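Local coordinates for acetyl-CoA hydrolase/transferase family protein (Porphyromonas gingivalis, PDB 2NVV) that probably transfers coenzyme A between acetyl-CoA and carboxylate acceptors or hydrolyses acetyl-CoA, by way of a predicted glutamyl-CoA thioester, and binds zinc, at residues 10-15 with 36-41; 123-128 with 143-148. All blocks are in the same frame, centred on the assembly; numbering follows the deposited sequence.

Contact 1: 10-15 with 36-41; sequences EAAEFV and PAAIAK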
loop_
_atom_site.group_PDB
_atom_site.type_symbol
_atom_site.label_atom_id
_atom_site.label_comp_id
_atom_site.label_asym_id
_atom_site.label_seq_id
_atom_site.Cartn_x
_atom_site.Cartn_y
_atom_site.Cartn_z
ATOM N N GLU A 10 25.519 29.979 18.724
ATOM C CA GLU A 10 25.296 31.008 17.719
ATOM C C GLU A 10 24.369 30.452 16.643
ATOM O O GLU A 10 23.485 31.151 16.138
ATOM C CB GLU A 10 26.619 31.418 17.073
ATOM C CG GLU A 10 27.683 31.887 18.046
ATOM C CD GLU A 10 28.974 32.285 17.353
ATOM O OE1 GLU A 10 28.978 33.329 16.671
ATOM O OE2 GLU A 10 29.977 31.549 17.485
ATOM N N ALA A 11 24.586 29.187 16.293
ATOM C CA ALA A 11 23.802 28.507 15.278
ATOM C C ALA A 11 22.353 28.403 15.699
ATOM O O ALA A 11 21.460 28.593 14.884
ATOM C CB ALA A 11 24.371 27.125 15.027
ATOM N N ALA A 12 22.124 28.109 16.974
ATOM C CA ALA A 12 20.768 27.976 17.500
ATOM C C ALA A 12 19.962 29.273 17.384
ATOM O O ALA A 12 18.739 29.254 17.428
ATOM C CB ALA A 12 20.815 27.525 18.952
ATOM N N GLU A 13 20.652 30.396 17.233
ATOM C CA GLU A 13 19.989 31.688 17.122
ATOM C C GLU A 13 19.279 31.840 15.784
ATOM O O GLU A 13 18.407 32.695 15.639
ATOM C CB GLU A 13 21.000 32.825 17.311
ATOM C CG GLU A 13 21.637 32.874 18.705
ATOM C CD GLU A 13 22.579 34.058 18.877
ATOM O OE1 GLU A 13 22.133 35.200 18.632
ATOM O OE2 GLU A 13 23.759 33.860 19.254
ATOM N N PHE A 14 19.648 31.003 14.815
ATOM C CA PHE A 14 19.036 31.045 13.492
ATOM C C PHE A 14 17.717 30.276 13.446
ATOM O O PHE A 14 17.049 30.237 12.407
ATOM C CB PHE A 14 19.983 30.482 12.436
ATOM C CG PHE A 14 21.198 31.330 12.194
ATOM C CD1 PHE A 14 22.344 31.181 12.977
ATOM C CD2 PHE A 14 21.200 32.290 11.187
ATOM C CE1 PHE A 14 23.468 31.975 12.757
ATOM C CE2 PHE A 14 22.318 33.086 10.961
ATOM C CZ PHE A 14 23.452 32.927 11.747
ATOM N N VAL A 15 17.352 29.658 14.567
ATOM C CA VAL A 15 16.103 28.911 14.662
ATOM C C VAL A 15 15.172 29.712 15.558
ATOM O O VAL A 15 15.535 30.076 16.681
ATOM C CB VAL A 15 16.321 27.504 15.273
ATOM C CG1 VAL A 15 14.989 26.794 15.433
ATOM C CG2 VAL A 15 17.253 26.686 14.385
ATOM N N PRO A 36 20.836 20.848 17.993
ATOM C CA PRO A 36 19.479 20.697 18.540
ATOM C C PRO A 36 19.382 20.888 20.061
ATOM O O PRO A 36 18.363 21.362 20.570
ATOM C CB PRO A 36 19.063 19.296 18.075
ATOM C CG PRO A 36 20.355 18.622 17.732
ATOM C CD PRO A 36 21.181 19.705 17.131
ATOM N N ALA A 37 20.443 20.539 20.782
ATOM C CA ALA A 37 20.462 20.705 22.227
ATOM C C ALA A 37 20.543 22.196 22.569
ATOM O O ALA A 37 19.969 22.649 23.564
ATOM C CB ALA A 37 21.653 19.964 22.820
ATOM N N ALA A 38 21.263 22.950 21.742
ATOM C CA ALA A 38 21.413 24.389 21.939
ATOM C C ALA A 38 20.089 25.096 21.634
ATOM O O ALA A 38 19.818 26.174 22.164
ATOM C CB ALA A 38 22.504 24.920 21.046
ATOM N N ILE A 39 19.277 24.491 20.770
ATOM C CA ILE A 39 17.969 25.042 20.421
ATOM C C ILE A 39 17.082 24.837 21.635
ATOM O O ILE A 39 16.300 25.710 22.006
ATOM C CB ILE A 39 17.289 24.271 19.269
ATOM C CG1 ILE A 39 18.205 24.174 18.047
ATOM C CG2 ILE A 39 15.973 24.930 18.939
ATOM C CD1 ILE A 39 18.517 25.478 17.410
ATOM N N ALA A 40 17.208 23.657 22.237
ATOM C CA ALA A 40 16.436 23.296 23.413
ATOM C C ALA A 40 16.670 24.276 24.553
ATOM O O ALA A 40 15.715 24.722 25.182
ATOM C CB ALA A 40 16.791 21.890 23.850
ATOM N N LYS A 41 17.934 24.602 24.825
ATOM C CA LYS A 41 18.267 25.551 25.895
ATOM C C LYS A 41 17.500 26.834 25.593
ATOM O O LYS A 41 16.748 27.358 26.421
ATOM C CB LYS A 41 19.758 25.882 25.888
ATOM C CG LYS A 41 20.701 24.698 25.811
ATOM C CD LYS A 41 20.931 24.050 27.159
ATOM C CE LYS A 41 22.032 22.996 27.049
ATOM N NZ LYS A 41 22.258 22.285 28.337
#
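Apolar contacts between A12, V15, A38 and I39 join helix 8-12 and the turn from A12 to V15 to the flank of helix 35-47. The CD1 methyl of I39 is the focus of this packing. It reaches between A12 and V15, lying 3.4 Å from A12 CB and as near to A12 CA. The same methyl meets V15 CG2 at 3.5 Å, and the I39 and V15 side chains cross at about a right angle. With I39 CG1 beside its own backbone N (chi1 -54°) and the second torsion turned the same way (chi2 -65°), the end of the chain swings nearer to 10-15 than its first bond would suggest. A looser approach between the branches brings V15 CG1 to 4.1 Å from I39 CG2. Next to this group the A12 methyl comes up beside the A38 methyl, CB to CB at 3.7 Å.

The helices stand before and after strand 20-23 in the chain. Helix 35-47 makes the beta-alpha-beta crossover from this strand to its parallel neighbour 55-58 in the N-terminal sheet of the acetyl-CoA hydrolase/transferase fold. A11 turns instead to V210 and I156 of that sheet.

The polar bonds lie around the interface and not across it. A12 CB does rest against the A38 carbonyl oxygen, 3.6 Å away, but as a van der Waals contact. From A12 to V15 the chain forms a type I turn, with V15 N bonded to A12 O at 3.2 Å; this carries V15 round to face I39 as well. The carbonyl oxygen of V15 accepts a hydrogen bond from R42 NE, one residue beyond 36-41, and F14 O is bonded to R154 NE of strand 154-160.

Contact 2: 123-128 with 143-148; sequences AIIEVA and GILPTI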
loop_
_atom_site.group_PDB
_atom_site.type_symbol
_atom_site.label_atom_id
_atom_site.label_comp_id
_atom_site.label_asym_id
_atom_site.label_seq_id
_atom_site.Cartn_x
_atom_site.Cartn_y
_atom_site.Cartn_z
ATOM N N ALA A 123 17.572 23.865 7.763
ATOM C CA ALA A 123 17.978 22.474 7.705
ATOM C C ALA A 123 19.245 22.339 8.535
ATOM O O ALA A 123 20.218 23.067 8.309
ATOM C CB ALA A 123 18.251 22.071 6.265
ATOM N N ILE A 124 19.224 21.442 9.521
ATOM C CA ILE A 124 20.408 21.198 10.341
ATOM C C ILE A 124 20.952 19.872 9.818
ATOM O O ILE A 124 20.232 18.879 9.808
ATOM C CB ILE A 124 20.080 21.012 11.834
ATOM C CG1 ILE A 124 18.997 21.997 12.290
ATOM C CG2 ILE A 124 21.347 21.189 12.651
ATOM C CD1 ILE A 124 19.407 23.426 12.326
ATOM N N ILE A 125 22.206 19.847 9.374
ATOM C CA ILE A 125 22.768 18.611 8.850
ATOM C C ILE A 125 24.146 18.258 9.407
ATOM O O ILE A 125 24.923 19.137 9.762
ATOM C CB ILE A 125 22.867 18.665 7.308
ATOM C CG1 ILE A 125 23.809 19.789 6.880
ATOM C CG2 ILE A 125 21.496 18.901 6.709
ATOM C CD1 ILE A 125 24.044 19.876 5.377
ATOM N N GLU A 126 24.431 16.964 9.515
ATOM C CA GLU A 126 25.747 16.524 9.969
ATOM C C GLU A 126 26.530 16.165 8.705
ATOM O O GLU A 126 26.026 15.473 7.827
ATOM C CB GLU A 126 25.666 15.309 10.886
ATOM C CG GLU A 126 27.042 14.892 11.356
ATOM C CD GLU A 126 27.030 13.681 12.242
ATOM O OE1 GLU A 126 27.295 13.846 13.450
ATOM O OE2 GLU A 126 26.759 12.570 11.724
ATOM N N VAL A 127 27.772 16.616 8.620
ATOM C CA VAL A 127 28.562 16.395 7.425
ATOM C C VAL A 127 29.962 15.830 7.661
ATOM O O VAL A 127 30.533 15.953 8.757
ATOM C CB VAL A 127 28.648 17.733 6.646
ATOM C CG1 VAL A 127 29.558 17.617 5.477
ATOM C CG2 VAL A 127 27.257 18.135 6.169
ATOM N N ALA A 128 30.499 15.185 6.627
ATOM C CA ALA A 128 31.850 14.624 6.679
ATOM C C ALA A 128 32.752 15.630 5.971
ATOM O O ALA A 128 33.973 15.617 6.131
ATOM C CB ALA A 128 31.902 13.266 5.964
ATOM N N GLY A 143 18.377 9.805 4.696
ATOM C CA GLY A 143 17.031 10.277 4.963
ATOM C C GLY A 143 16.447 11.160 3.879
ATOM O O GLY A 143 16.297 10.736 2.732
ATOM N N ILE A 144 16.102 12.391 4.254
ATOM C CA ILE A 144 15.532 13.356 3.320
ATOM C C ILE A 144 16.486 14.527 3.103
ATOM O O ILE A 144 16.064 15.618 2.752
ATOM C CB ILE A 144 14.178 13.909 3.834
ATOM C CG1 ILE A 144 14.389 14.715 5.120
ATOM C CG2 ILE A 144 13.221 12.759 4.081
ATOM C CD1 ILE A 144 13.119 15.283 5.716
ATOM N N LEU A 145 17.771 14.276 3.302
ATOM C CA LEU A 145 18.808 15.281 3.148
ATOM C C LEU A 145 18.693 16.170 1.919
ATOM O O LEU A 145 18.524 17.382 2.041
ATOM C CB LEU A 145 20.183 14.607 3.144
ATOM C CG LEU A 145 21.401 15.493 2.835
ATOM C CD1 LEU A 145 21.816 16.271 4.067
ATOM C CD2 LEU A 145 22.553 14.627 2.374
ATOM N N PRO A 146 18.788 15.587 0.712
ATOM C CA PRO A 146 18.689 16.434 -0.481
ATOM C C PRO A 146 17.461 17.330 -0.567
ATOM O O PRO A 146 17.541 18.448 -1.076
ATOM C CB PRO A 146 18.785 15.429 -1.635
ATOM C CG PRO A 146 18.345 14.128 -1.032
ATOM C CD PRO A 146 18.955 14.171 0.337
ATOM N N THR A 147 16.333 16.859 -0.053
ATOM C CA THR A 147 15.121 17.649 -0.111
ATOM C C THR A 147 15.120 18.800 0.893
ATOM O O THR A 147 14.715 19.909 0.547
ATOM C CB THR A 147 13.883 16.767 0.108
ATOM O OG1 THR A 147 13.902 15.693 -0.842
ATOM C CG2 THR A 147 12.597 17.582 -0.070
ATOM N N ILE A 148 15.572 18.555 2.122
ATOM C CA ILE A 148 15.585 19.625 3.114
ATOM C C ILE A 148 16.615 20.704 2.767
ATOM O O ILE A 148 16.419 21.878 3.070
ATOM C CB ILE A 148 15.844 19.088 4.572
ATOM C CG1 ILE A 148 17.119 18.260 4.633
ATOM C CG2 ILE A 148 14.668 18.256 5.033
ATOM C CD1 ILE A 148 17.405 17.712 6.009
#
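A123 packs against I148, whose carbonyl is the flat group that takes part in the interface: the A123 methyl, CB, sits over a face of this carbonyl group, 3.7 Å from I148 O. No aromatic ring joins in. The carboxylate of E126, the other notable flat group, leads away from 143-148, and its two oxygens are held elsewhere, OE1 by K33 in a salt bridge and by N160, OE2 by the hydroxyl of T139.

The remaining contacts are between aliphatic carbons. A123 CB and I148 CB stand 4.2 Å apart, which brings strand and helix backbones nearest each other at this end. Farther along the strand, I125 offers its CG2 branch to L145 CD1 at 3.7 Å, and the two side chains cross at about a right angle. In L145, with CG anti to the backbone N (chi1 173°), the branched end is carried toward the strand, and chi2 of 80° directs CD1 at I125. CD1 of I148 approaches the same I125 CG2 more loosely, at 4.3 Å.

Strand 122-127, helix 145-151 and strand 154-160 form a beta-alpha-beta unit, its strands parallel neighbours in the sheet. I144 is the N-cap residue of the helix, and its carbonyl oxygen receives the N-H of I148, 3.0 Å from N to O, within the first turn.

Because strand and helix meet here through aliphatic carbons and one carbonyl, their fit depends on shape and burial, while the E126 carboxylate, with these partners, probably has its charge compensated away from the helix.

Overall arrangement
Both contacts are almost wholly apolar and bury similar areas, but contact 1 has one partly exposed member, A38, whereas contact 2 is buried throughout. The centre of contact 1 lies about 27 Å from the centre of the chain, that of contact 2 about 18 Å. They serve one parallel sheet from opposite faces: A11 touches I156, whereas I125 packs on I155 and V157, which point the other way. Contact 1 joins helix 8-12 and its following turn to helix 35-47 over one face of the sheet; contact 2 seats a helix on a strand. Arginine bonds to backbone carbonyls accompany the former, a multiply bonded glutamate the latter. Both lie away from the zinc and predicted CoA sites.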